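Local coordinates for protein glutaconate CoA-transferase subunit A (PDB 1POI) that transfers coenzyme A from acetyl-CoA to glutaconate or (R)-2-hydroxyglutarate, as the large subunit of an enzyme of glutamate degradation through the hydroxyglutarate pathway, at residues M4-A9 with Y32-E37; D45-G50 with R65-I70; P117-T122 with V165-P170; A179-P184 with C211-S216. All blocks are in the same frame, centred on the assembly; numbering follows the deposited sequence.

Contact 1: residues M4-A9 with Y32-E37; sequences MTLKDA and YAAVFE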
loop_
_atom_site.group_PDB
_atom_site.type_symbol
_atom_site.label_atom_id
_atom_site.label_comp_id
_atom_site.label_asym_id
_atom_site.label_seq_id
_atom_site.Cartn_x
_atom_site.Cartn_y
_atom_site.Cartn_z
ATOM N N MET A 4 -27.147 11.189 1.552
ATOM C CA MET A 4 -28.440 11.361 2.181
ATOM C C MET A 4 -28.696 10.269 3.216
ATOM O O MET A 4 -28.150 9.171 3.111
ATOM C CB MET A 4 -29.517 11.382 1.102
ATOM C CG MET A 4 -29.882 10.049 0.514
ATOM S SD MET A 4 -30.929 10.271 -0.949
ATOM C CE MET A 4 -31.917 11.727 -0.487
ATOM N N THR A 5 -29.512 10.576 4.220
ATOM C CA THR A 5 -29.811 9.618 5.278
ATOM C C THR A 5 -30.461 8.357 4.740
ATOM O O THR A 5 -31.100 8.387 3.703
ATOM C CB THR A 5 -30.711 10.225 6.370
ATOM O OG1 THR A 5 -32.097 10.006 6.057
ATOM C CG2 THR A 5 -30.438 11.721 6.508
ATOM N N LEU A 6 -30.340 7.257 5.470
ATOM C CA LEU A 6 -30.910 6.001 5.014
ATOM C C LEU A 6 -32.431 6.043 4.989
ATOM O O LEU A 6 -33.053 5.199 4.344
ATOM C CB LEU A 6 -30.398 4.815 5.852
ATOM C CG LEU A 6 -30.929 3.442 5.432
ATOM C CD1 LEU A 6 -30.591 3.193 3.993
ATOM C CD2 LEU A 6 -30.389 2.326 6.289
ATOM N N LYS A 7 -33.040 7.004 5.688
ATOM C CA LYS A 7 -34.505 7.100 5.692
ATOM C C LYS A 7 -34.949 7.808 4.428
ATOM O O LYS A 7 -35.765 7.293 3.660
ATOM C CB LYS A 7 -35.041 7.855 6.915
ATOM C CG LYS A 7 -36.569 8.049 6.863
ATOM C CD LYS A 7 -37.152 8.618 8.145
ATOM C CE LYS A 7 -37.176 7.584 9.280
ATOM N NZ LYS A 7 -38.010 6.362 9.014
ATOM N N ASP A 8 -34.372 8.981 4.213
ATOM C CA ASP A 8 -34.660 9.775 3.040
ATOM C C ASP A 8 -34.414 8.986 1.746
ATOM O O ASP A 8 -35.327 8.822 0.920
ATOM C CB ASP A 8 -33.819 11.045 3.067
ATOM C CG ASP A 8 -34.192 11.972 4.223
ATOM O OD1 ASP A 8 -35.348 11.910 4.728
ATOM O OD2 ASP A 8 -33.329 12.784 4.624
ATOM N N ALA A 9 -33.221 8.417 1.620
ATOM C CA ALA A 9 -32.848 7.653 0.437
ATOM C C ALA A 9 -33.817 6.530 0.134
ATOM O O ALA A 9 -34.340 6.432 -0.962
ATOM C CB ALA A 9 -31.442 7.112 0.589
ATOM N N TYR A 32 -27.863 -5.176 5.122
ATOM C CA TYR A 32 -28.799 -5.261 6.251
ATOM C C TYR A 32 -29.389 -3.952 6.780
ATOM O O TYR A 32 -30.599 -3.867 6.953
ATOM C CB TYR A 32 -28.203 -6.071 7.410
ATOM C CG TYR A 32 -28.412 -7.556 7.242
ATOM C CD1 TYR A 32 -29.634 -8.127 7.521
ATOM C CD2 TYR A 32 -27.409 -8.375 6.750
ATOM C CE1 TYR A 32 -29.861 -9.460 7.306
ATOM C CE2 TYR A 32 -27.635 -9.711 6.532
ATOM C CZ TYR A 32 -28.866 -10.242 6.811
ATOM O OH TYR A 32 -29.135 -11.560 6.546
ATOM N N ALA A 33 -28.572 -2.929 7.025
ATOM C CA ALA A 33 -29.128 -1.670 7.538
ATOM C C ALA A 33 -30.325 -1.250 6.693
ATOM O O ALA A 33 -31.404 -0.982 7.221
ATOM C CB ALA A 33 -28.086 -0.571 7.541
ATOM N N ALA A 34 -30.137 -1.322 5.374
ATOM C CA ALA A 34 -31.146 -0.967 4.382
ATOM C C ALA A 34 -32.354 -1.882 4.455
ATOM O O ALA A 34 -33.481 -1.402 4.505
ATOM C CB ALA A 34 -30.552 -1.018 2.988
ATOM N N VAL A 35 -32.140 -3.191 4.417
ATOM C CA VAL A 35 -33.264 -4.108 4.481
ATOM C C VAL A 35 -34.107 -3.812 5.716
ATOM O O VAL A 35 -35.306 -4.087 5.757
ATOM C CB VAL A 35 -32.799 -5.561 4.443
ATOM C CG1 VAL A 35 -33.906 -6.513 4.917
ATOM C CG2 VAL A 35 -32.413 -5.906 3.040
ATOM N N PHE A 36 -33.500 -3.186 6.708
ATOM C CA PHE A 36 -34.255 -2.853 7.894
ATOM C C PHE A 36 -35.211 -1.713 7.627
ATOM O O PHE A 36 -36.356 -1.776 8.039
ATOM C CB PHE A 36 -33.332 -2.516 9.068
ATOM C CG PHE A 36 -33.015 -3.694 9.931
ATOM C CD1 PHE A 36 -33.077 -4.982 9.412
ATOM C CD2 PHE A 36 -32.682 -3.521 11.274
ATOM C CE1 PHE A 36 -32.821 -6.096 10.215
ATOM C CE2 PHE A 36 -32.427 -4.634 12.090
ATOM C CZ PHE A 36 -32.497 -5.925 11.553
ATOM N N GLU A 37 -34.746 -0.686 6.923
ATOM C CA GLU A 37 -35.564 0.484 6.612
ATOM C C GLU A 37 -36.699 0.136 5.621
ATOM O O GLU A 37 -37.814 0.658 5.720
ATOM C CB GLU A 37 -34.693 1.610 6.079
ATOM C CG GLU A 37 -35.401 2.943 6.047
ATOM C CD GLU A 37 -35.457 3.654 7.400
ATOM O OE1 GLU A 37 -34.785 3.211 8.367
ATOM O OE2 GLU A 37 -36.152 4.698 7.485
#
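Leu6 and Lys7 at the start of helix 6-13 meet Ala33, Ala34 and Glu37 of helix 32-40 in a helix-to-helix contact that is apolar at Leu6 and charged at Lys7. The Leu6 side chain stands with CG opposite the backbone N (chi1 -179°), which carries its fork to the neighbouring helix. Leu6 CD2 lies 3.6 Å from Ala33 O and 3.9 Å from Ala33 CB, while Leu6 CD1 approaches Ala34 CB at 4.3 Å. Both helices belong to the layers that cover the central parallel sheet of this Rossmann-like alpha/beta domain: helix 32-40 forms the crossover between strands 19-22 and 46-49, and Leu6 also packs on Val238 of strand 236-239. At the charged end the Lys7 chain bends at its last two torsions and crosses the Glu37 side chain at about a right angle. The result is a salt bridge from Lys7 NZ to Glu37 OE2 at 2.9 Å, met on the syn side and 20° out of the carboxylate plane. Glu37 is shared: Arg40 takes OE1 and Gln41 NE2 also bonds OE2, which probably limits the carboxylate's rotation. Nearer the backbone, Glu37 CG rests 3.7 Å from Leu6 O.

Contact 2: residues D45-G50 with R65-I70; sequences DLTGLG and RVKAYI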
loop_
_atom_site.group_PDB
_atom_site.type_symbol
_atom_site.label_atom_id
_atom_site.label_comp_id
_atom_site.label_asym_id
_atom_site.label_seq_id
_atom_site.Cartn_x
_atom_site.Cartn_y
_atom_site.Cartn_z
ATOM N N ASP A 45 -44.964 -5.591 -1.581
ATOM C CA ASP A 45 -45.240 -6.048 -2.934
ATOM C C ASP A 45 -44.048 -5.806 -3.854
ATOM O O ASP A 45 -44.146 -5.142 -4.886
ATOM C CB ASP A 45 -46.530 -5.403 -3.485
ATOM C CG ASP A 45 -47.798 -6.140 -3.034
ATOM O OD1 ASP A 45 -48.023 -7.281 -3.510
ATOM O OD2 ASP A 45 -48.574 -5.585 -2.209
ATOM N N LEU A 46 -42.909 -6.323 -3.412
ATOM C CA LEU A 46 -41.645 -6.249 -4.122
ATOM C C LEU A 46 -41.443 -7.575 -4.851
ATOM O O LEU A 46 -41.956 -8.626 -4.432
ATOM C CB LEU A 46 -40.529 -6.095 -3.095
ATOM C CG LEU A 46 -40.092 -4.745 -2.526
ATOM C CD1 LEU A 46 -41.183 -3.713 -2.612
ATOM C CD2 LEU A 46 -39.623 -4.959 -1.087
ATOM N N THR A 47 -40.742 -7.521 -5.970
ATOM C CA THR A 47 -40.412 -8.726 -6.726
ATOM C C THR A 47 -38.889 -8.608 -6.830
ATOM O O THR A 47 -38.320 -7.518 -6.606
ATOM C CB THR A 47 -41.105 -8.754 -8.165
ATOM O OG1 THR A 47 -42.477 -9.136 -8.049
ATOM C CG2 THR A 47 -40.474 -9.756 -9.087
ATOM N N GLY A 48 -38.222 -9.720 -7.107
ATOM C CA GLY A 48 -36.791 -9.672 -7.269
ATOM C C GLY A 48 -36.183 -11.033 -7.438
ATOM O O GLY A 48 -36.851 -12.066 -7.274
ATOM N N LEU A 49 -34.924 -11.043 -7.857
ATOM C CA LEU A 49 -34.202 -12.300 -7.979
ATOM C C LEU A 49 -33.428 -12.388 -6.662
ATOM O O LEU A 49 -32.843 -11.396 -6.188
ATOM C CB LEU A 49 -33.213 -12.298 -9.145
ATOM C CG LEU A 49 -33.431 -11.680 -10.532
ATOM C CD1 LEU A 49 -32.558 -12.450 -11.479
ATOM C CD2 LEU A 49 -34.860 -11.744 -10.996
ATOM N N GLY A 50 -33.461 -13.555 -6.037
ATOM C CA GLY A 50 -32.751 -13.717 -4.786
ATOM C C GLY A 50 -31.240 -13.766 -4.912
ATOM O O GLY A 50 -30.538 -13.024 -4.226
ATOM N N ARG A 65 -43.596 -9.087 2.541
ATOM C CA ARG A 65 -43.317 -8.002 1.597
ATOM C C ARG A 65 -42.936 -8.445 0.177
ATOM O O ARG A 65 -42.470 -7.622 -0.609
ATOM C CB ARG A 65 -42.195 -7.091 2.104
ATOM C CG ARG A 65 -42.275 -6.683 3.545
ATOM C CD ARG A 65 -43.380 -5.718 3.859
ATOM N NE ARG A 65 -43.416 -5.440 5.304
ATOM C CZ ARG A 65 -42.974 -4.312 5.863
ATOM N NH1 ARG A 65 -42.467 -3.350 5.110
ATOM N NH2 ARG A 65 -43.005 -4.148 7.178
ATOM N N VAL A 66 -43.180 -9.691 -0.194
ATOM C CA VAL A 66 -42.779 -10.136 -1.517
ATOM C C VAL A 66 -43.933 -10.740 -2.317
ATOM O O VAL A 66 -44.556 -11.726 -1.895
ATOM C CB VAL A 66 -41.584 -11.124 -1.402
ATOM C CG1 VAL A 66 -41.211 -11.689 -2.746
ATOM C CG2 VAL A 66 -40.377 -10.413 -0.792
ATOM N N LYS A 67 -44.185 -10.144 -3.487
ATOM C CA LYS A 67 -45.272 -10.530 -4.397
ATOM C C LYS A 67 -44.870 -11.765 -5.180
ATOM O O LYS A 67 -45.616 -12.728 -5.278
ATOM C CB LYS A 67 -45.564 -9.348 -5.330
ATOM C CG LYS A 67 -46.859 -9.432 -6.131
ATOM C CD LYS A 67 -47.123 -8.157 -6.957
ATOM C CE LYS A 67 -46.182 -8.031 -8.161
ATOM N NZ LYS A 67 -46.588 -6.940 -9.135
ATOM N N ALA A 68 -43.658 -11.736 -5.714
ATOM C CA ALA A 68 -43.102 -12.852 -6.467
ATOM C C ALA A 68 -41.612 -12.849 -6.152
ATOM O O ALA A 68 -40.985 -11.776 -6.061
ATOM C CB ALA A 68 -43.325 -12.650 -7.947
ATOM N N TYR A 69 -41.048 -14.036 -5.988
ATOM C CA TYR A 69 -39.642 -14.186 -5.643
ATOM C C TYR A 69 -39.001 -15.156 -6.629
ATOM O O TYR A 69 -39.522 -16.266 -6.835
ATOM C CB TYR A 69 -39.578 -14.729 -4.216
ATOM C CG TYR A 69 -38.213 -15.049 -3.677
ATOM C CD1 TYR A 69 -37.241 -14.051 -3.506
ATOM C CD2 TYR A 69 -37.899 -16.357 -3.304
ATOM C CE1 TYR A 69 -35.987 -14.360 -2.969
ATOM C CE2 TYR A 69 -36.665 -16.672 -2.772
ATOM C CZ TYR A 69 -35.712 -15.680 -2.603
ATOM O OH TYR A 69 -34.503 -16.029 -2.053
ATOM N N ILE A 70 -37.923 -14.709 -7.287
ATOM C CA ILE A 70 -37.216 -15.529 -8.280
ATOM C C ILE A 70 -36.072 -16.178 -7.497
ATOM O O ILE A 70 -35.135 -15.510 -7.054
ATOM C CB ILE A 70 -36.702 -14.671 -9.520
ATOM C CG1 ILE A 70 -37.784 -13.685 -10.018
ATOM C CG2 ILE A 70 -36.319 -15.591 -10.684
ATOM C CD1 ILE A 70 -39.126 -14.307 -10.359
#
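The aliphatic part of Lys67 crosses the Asp45 side chain at about a right angle where neighbouring strands 46-49 and 66-71 of the central parallel sheet begin to pair. Helix 55-62 lies between them in the chain, making a beta-alpha-beta crossover, and the axes of 46-49 and 68-70 run 8° from parallel at 4.8 Å. Followed outward, Lys67 CB, CG and CD all pass Asp45 OD1 (CG at 3.6 Å), and Lys67 CE meets Thr47 OG1 at 3.9 Å. The bend at chi3 (72°) turns the chain off Asp45, and NZ bonds Asp144 O. Four backbone bonds join the strands, two up to and at the corner at Lys67 (Leu46 N to Arg65 O, Lys67 N to Leu46 O) and two beyond it (Ile70 N to Gly48 O, Gly50 N to Ile70 O). On the face shared with Leu46 and Val66, Tyr69 sets CE1 3.8 Å from Gly50 CA, meets the Trp57 ring and bonds Thr74 through OH. With an alanine here, Gly50 and Trp57 would probably lose a packing partner and Thr74 OG1 its hydroxyl mate. Thr47, Leu49 and Ile70 line the other face, where helix 102-114 packs on Leu49 and Ile70 and Leu49 CD2 touches Ile70 CG1 at 3.6 Å.

Contact 3: residues P117-T122 with V165-P170; sequences PFLPVT and VAVPVP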
loop_
_atom_site.group_PDB
_atom_site.type_symbol
_atom_site.label_atom_id
_atom_site.label_comp_id
_atom_site.label_asym_id
_atom_site.label_seq_id
_atom_site.Cartn_x
_atom_site.Cartn_y
_atom_site.Cartn_z
ATOM N N PRO A 117 -30.499 -8.559 -25.410
ATOM C CA PRO A 117 -31.941 -8.638 -25.678
ATOM C C PRO A 117 -32.529 -9.677 -24.723
ATOM O O PRO A 117 -33.583 -9.489 -24.111
ATOM C CB PRO A 117 -31.992 -9.185 -27.105
ATOM C CG PRO A 117 -30.722 -8.728 -27.701
ATOM C CD PRO A 117 -29.722 -8.920 -26.604
ATOM N N PHE A 118 -31.832 -10.795 -24.627
ATOM C CA PHE A 118 -32.232 -11.896 -23.773
ATOM C C PHE A 118 -31.000 -12.767 -23.519
ATOM O O PHE A 118 -29.918 -12.504 -24.059
ATOM C CB PHE A 118 -33.356 -12.690 -24.430
ATOM C CG PHE A 118 -32.955 -13.384 -25.692
ATOM C CD1 PHE A 118 -32.879 -12.683 -26.892
ATOM C CD2 PHE A 118 -32.727 -14.766 -25.696
ATOM C CE1 PHE A 118 -32.592 -13.350 -28.082
ATOM C CE2 PHE A 118 -32.437 -15.449 -26.876
ATOM C CZ PHE A 118 -32.371 -14.743 -28.074
ATOM N N LEU A 119 -31.169 -13.828 -22.744
ATOM C CA LEU A 119 -30.046 -14.684 -22.425
ATOM C C LEU A 119 -30.148 -16.130 -22.885
ATOM O O LEU A 119 -30.987 -16.879 -22.383
ATOM C CB LEU A 119 -29.819 -14.626 -20.910
ATOM C CG LEU A 119 -28.821 -15.577 -20.250
ATOM C CD1 LEU A 119 -27.375 -15.151 -20.563
ATOM C CD2 LEU A 119 -29.095 -15.553 -18.769
ATOM N N PRO A 120 -29.323 -16.539 -23.868
ATOM C CA PRO A 120 -29.392 -17.937 -24.318
ATOM C C PRO A 120 -28.329 -18.759 -23.547
ATOM O O PRO A 120 -27.152 -18.379 -23.478
ATOM C CB PRO A 120 -29.075 -17.838 -25.816
ATOM C CG PRO A 120 -28.013 -16.719 -25.881
ATOM C CD PRO A 120 -28.416 -15.737 -24.724
ATOM N N VAL A 121 -28.752 -19.840 -22.907
ATOM C CA VAL A 121 -27.817 -20.659 -22.165
ATOM C C VAL A 121 -28.059 -22.105 -22.468
ATOM O O VAL A 121 -29.173 -22.505 -22.773
ATOM C CB VAL A 121 -27.950 -20.483 -20.610
ATOM C CG1 VAL A 121 -27.560 -19.080 -20.186
ATOM C CG2 VAL A 121 -29.341 -20.826 -20.132
ATOM N N THR A 122 -27.010 -22.904 -22.387
ATOM C CA THR A 122 -27.155 -24.332 -22.600
ATOM C C THR A 122 -27.271 -25.008 -21.202
ATOM O O THR A 122 -26.743 -26.101 -20.978
ATOM C CB THR A 122 -25.952 -24.858 -23.378
ATOM O OG1 THR A 122 -24.898 -23.881 -23.335
ATOM C CG2 THR A 122 -26.335 -25.137 -24.811
ATOM N N VAL A 165 -31.778 -22.740 -24.211
ATOM C CA VAL A 165 -32.829 -22.211 -23.367
ATOM C C VAL A 165 -32.656 -20.710 -23.368
ATOM O O VAL A 165 -31.559 -20.215 -23.077
ATOM C CB VAL A 165 -32.690 -22.759 -21.920
ATOM C CG1 VAL A 165 -33.677 -22.081 -20.971
ATOM C CG2 VAL A 165 -32.916 -24.259 -21.916
ATOM N N ALA A 166 -33.696 -19.987 -23.785
ATOM C CA ALA A 166 -33.623 -18.532 -23.811
ATOM C C ALA A 166 -34.299 -18.063 -22.547
ATOM O O ALA A 166 -35.356 -18.590 -22.177
ATOM C CB ALA A 166 -34.312 -17.978 -25.033
ATOM N N VAL A 167 -33.710 -17.069 -21.895
ATOM C CA VAL A 167 -34.218 -16.562 -20.631
ATOM C C VAL A 167 -34.397 -15.047 -20.677
ATOM O O VAL A 167 -33.535 -14.326 -21.161
ATOM C CB VAL A 167 -33.237 -16.978 -19.483
ATOM C CG1 VAL A 167 -33.429 -16.145 -18.273
ATOM C CG2 VAL A 167 -33.455 -18.412 -19.109
ATOM N N PRO A 168 -35.518 -14.542 -20.147
ATOM C CA PRO A 168 -35.753 -13.095 -20.160
ATOM C C PRO A 168 -34.772 -12.351 -19.277
ATOM O O PRO A 168 -34.550 -12.753 -18.138
ATOM C CB PRO A 168 -37.163 -12.974 -19.567
ATOM C CG PRO A 168 -37.775 -14.318 -19.817
ATOM C CD PRO A 168 -36.643 -15.239 -19.504
ATOM N N VAL A 169 -34.217 -11.261 -19.790
ATOM C CA VAL A 169 -33.292 -10.415 -19.031
ATOM C C VAL A 169 -34.174 -9.563 -18.102
ATOM O O VAL A 169 -35.108 -8.904 -18.552
ATOM C CB VAL A 169 -32.474 -9.533 -19.990
ATOM C CG1 VAL A 169 -31.805 -8.425 -19.258
ATOM C CG2 VAL A 169 -31.436 -10.363 -20.666
ATOM N N PRO A 170 -33.910 -9.587 -16.796
ATOM C CA PRO A 170 -34.699 -8.826 -15.830
ATOM C C PRO A 170 -34.491 -7.309 -15.853
ATOM O O PRO A 170 -33.410 -6.836 -16.173
ATOM C CB PRO A 170 -34.258 -9.434 -14.505
ATOM C CG PRO A 170 -32.803 -9.658 -14.732
ATOM C CD PRO A 170 -32.770 -10.249 -16.137
#
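Strands 118-121 and 165-168 run antiparallel with their axes 152° apart, and the hydrogen-bonded pairs Leu119-Val167 and Val121-Val165 flank the non-hydrogen-bonded pair Pro120-Ala166. They form the edge (within this chain) and centre of a three-stranded antiparallel sheet, completed by strand 152-156 and distinct from the main parallel sheet. Each hydrogen-bonded pair is closed by two bonds; the one from Leu119 N to Val167 O (2.9 Å) lies in the carbonyl plane, while Val167 N reaches Leu119 O with a 30° tilt. Pro120 has no N-H to offer, but its non-hydrogen-bonded place calls on none across this pair of strands, and its CA makes a C-H...O contact with Val165 O at 3.4 Å.

The two faces serve different partners. On one, Leu119 and Val167 approach CB to CB at 4.4 Å, and both lie on Met108 of helix 102-114; on the same face Val121 CG2 lies 4.3 Å from Val165 CB. On the other, Phe118, Pro120 and Pro168 pack against a second copy of this subunit, Pro120 meeting Pro120 of that copy, so this face belongs to a subunit interface. With chi1 at 65°, CG of Phe118 lies between the backbone N and carbonyl carbon, which brings the ring to Ala166, its CD2 3.6 Å from Ala166 CB. Beyond the paired residues, Val169 turns toward the first strand, and its CG2 comes to rest 3.6 Å from Phe118 CA.

Contact 4: residues A179-P184 with C211-S216; sequences AQQASP and CEEIIS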
loop_
_atom_site.group_PDB
_atom_site.type_symbol
_atom_site.label_atom_id
_atom_site.label_comp_id
_atom_site.label_asym_id
_atom_site.label_seq_id
_atom_site.Cartn_x
_atom_site.Cartn_y
_atom_site.Cartn_z
ATOM N N ALA A 179 -20.957 -1.303 0.511
ATOM C CA ALA A 179 -19.546 -1.265 0.183
ATOM C C ALA A 179 -18.718 -0.637 1.297
ATOM O O ALA A 179 -19.269 0.024 2.184
ATOM C CB ALA A 179 -19.370 -0.497 -1.092
ATOM N N GLN A 180 -17.394 -0.797 1.234
ATOM C CA GLN A 180 -16.520 -0.253 2.270
ATOM C C GLN A 180 -16.268 1.234 2.180
ATOM O O GLN A 180 -16.115 1.891 3.207
ATOM C CB GLN A 180 -15.199 -1.002 2.347
ATOM C CG GLN A 180 -15.343 -2.441 2.779
ATOM C CD GLN A 180 -15.706 -3.316 1.624
ATOM O OE1 GLN A 180 -16.020 -2.823 0.547
ATOM N NE2 GLN A 180 -15.593 -4.610 1.798
ATOM N N GLN A 181 -16.212 1.776 0.973
ATOM C CA GLN A 181 -15.984 3.222 0.812
ATOM C C GLN A 181 -16.724 3.762 -0.414
ATOM O O GLN A 181 -16.903 3.045 -1.420
ATOM C CB GLN A 181 -14.490 3.531 0.649
ATOM C CG GLN A 181 -13.570 2.954 1.705
ATOM C CD GLN A 181 -12.128 3.059 1.294
ATOM O OE1 GLN A 181 -11.673 2.319 0.418
ATOM N NE2 GLN A 181 -11.398 3.992 1.900
ATOM N N ALA A 182 -17.128 5.023 -0.330
ATOM C CA ALA A 182 -17.840 5.686 -1.411
ATOM C C ALA A 182 -17.597 7.178 -1.277
ATOM O O ALA A 182 -17.188 7.649 -0.214
ATOM C CB ALA A 182 -19.318 5.379 -1.341
ATOM N N SER A 183 -17.728 7.898 -2.382
ATOM C CA SER A 183 -17.523 9.344 -2.384
ATOM C C SER A 183 -18.872 10.078 -2.418
ATOM O O SER A 183 -19.935 9.451 -2.624
ATOM C CB SER A 183 -16.693 9.743 -3.609
ATOM O OG SER A 183 -17.056 8.963 -4.747
ATOM N N PRO A 184 -18.868 11.401 -2.188
ATOM C CA PRO A 184 -20.158 12.082 -2.236
ATOM C C PRO A 184 -20.762 12.051 -3.654
ATOM O O PRO A 184 -21.953 12.248 -3.821
ATOM C CB PRO A 184 -19.799 13.497 -1.807
ATOM C CG PRO A 184 -18.696 13.262 -0.854
ATOM C CD PRO A 184 -17.852 12.283 -1.604
ATOM N N CYS A 211 -22.523 2.514 2.680
ATOM C CA CYS A 211 -21.094 2.336 2.824
ATOM C C CYS A 211 -20.557 2.548 4.258
ATOM O O CYS A 211 -21.104 3.316 5.037
ATOM C CB CYS A 211 -20.419 3.287 1.871
ATOM S SG CYS A 211 -20.621 4.956 2.379
ATOM N N GLU A 212 -19.458 1.877 4.589
ATOM C CA GLU A 212 -18.834 1.963 5.907
ATOM C C GLU A 212 -18.253 3.328 6.114
ATOM O O GLU A 212 -18.175 3.822 7.230
ATOM C CB GLU A 212 -17.719 0.937 6.009
ATOM C CG GLU A 212 -18.168 -0.485 5.855
ATOM C CD GLU A 212 -18.880 -0.989 7.086
ATOM O OE1 GLU A 212 -18.744 -0.362 8.150
ATOM O OE2 GLU A 212 -19.563 -2.025 7.001
ATOM N N GLU A 213 -17.715 3.896 5.053
ATOM C CA GLU A 213 -17.168 5.230 5.143
ATOM C C GLU A 213 -17.264 5.969 3.830
ATOM O O GLU A 213 -17.385 5.369 2.770
ATOM C CB GLU A 213 -15.734 5.201 5.627
ATOM C CG GLU A 213 -14.881 4.204 4.901
ATOM C CD GLU A 213 -13.469 4.191 5.419
ATOM O OE1 GLU A 213 -13.040 5.222 5.999
ATOM O OE2 GLU A 213 -12.806 3.141 5.236
ATOM N N ILE A 214 -17.181 7.283 3.938
ATOM C CA ILE A 214 -17.273 8.193 2.824
ATOM C C ILE A 214 -15.971 8.978 2.767
ATOM O O ILE A 214 -15.528 9.523 3.787
ATOM C CB ILE A 214 -18.482 9.193 3.057
ATOM C CG1 ILE A 214 -19.814 8.420 3.054
ATOM C CG2 ILE A 214 -18.483 10.330 2.030
ATOM C CD1 ILE A 214 -21.047 9.283 3.235
ATOM N N ILE A 215 -15.339 9.008 1.595
ATOM C CA ILE A 215 -14.106 9.783 1.405
ATOM C C ILE A 215 -14.326 10.835 0.307
ATOM O O ILE A 215 -15.214 10.682 -0.551
ATOM C CB ILE A 215 -12.880 8.898 1.049
ATOM C CG1 ILE A 215 -13.278 7.740 0.139
ATOM C CG2 ILE A 215 -12.218 8.368 2.319
ATOM C CD1 ILE A 215 -12.087 7.031 -0.451
ATOM N N SER A 216 -13.533 11.903 0.340
ATOM C CA SER A 216 -13.655 12.972 -0.630
ATOM C C SER A 216 -13.481 12.466 -2.034
ATOM O O SER A 216 -12.867 11.425 -2.252
ATOM C CB SER A 216 -12.623 14.060 -0.370
ATOM O OG SER A 216 -11.314 13.630 -0.685
#
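Backbone bonds carry most of the pairing between Ala179-Ala182 and Cys211-Ile215, which runs parallel from the ends of inner central-sheet strands 174-179 and 206-211 into a small mixed sheet. Both chains turn a corner, at Gln180 and Glu212, and Gln180 and Gln181 form a classic beta bulge opposite Arg189. Glu212 N binds Ala179 O (3.0 Å) and Ala182 N binds Glu213 O (3.1 Å), each in the carbonyl plane; Ile215 N reaches Ala182 O at 2.9 Å, while Glu213 N to Gln180 O is weak.

Among polar side chains, Gln181 and Glu213 lie side by side and point the same way, amide and carboxylate planes 40° apart. Glu213 OE2 lies 3.6 Å from Gln181 CG and 3.7 Å from Gln181 NE2, while Gln181 OE1 is bonded to Trp191 NE1. Glu213 CG lies 3.1 Å from Gln180 O, and the residue packs on Pro306 of a neighbouring copy of this subunit. Putting an alanine in place of Glu213 is likely to leave a gap beside Gln181 CG and that proline.

On the face of Ala182, Cys211 and Ile214, Ala182 CB meets Cys211 SG at 4.0 Å; just past the strand, Pro184 CG meets Ile214 CG2 at 4.1 Å.

The register rests on main-chain bonds, while Glu212 (to Tyr253, Tyr242 N and His178) and Gln180 (to Trp191 and Tyr250) spend their polar ends on surrounding residues, probably tying the corners to them.

All four contacts are largely buried, but they differ in depth and company. Contact 2, centred about 11 Å from the chain centre, belongs to the central parallel sheet; contact 1 is side-chain packing plus a salt bridge between helices, where the other three rest on backbone pairing. Contacts 3 and 4 lie farther out, about 35 Å apart between centres, and each meets another copy of the subunit. Contact 3 is antiparallel and apolar, contact 4 parallel and rich in polar side chains. Contacts 2 and 3 both pack on helix 102-114 and touch, Leu49 CD2 lying 4.2 Å from Pro170 CB; contacts 1 and 4 both touch strand 236-239, their nearest atoms about 7 Å apart.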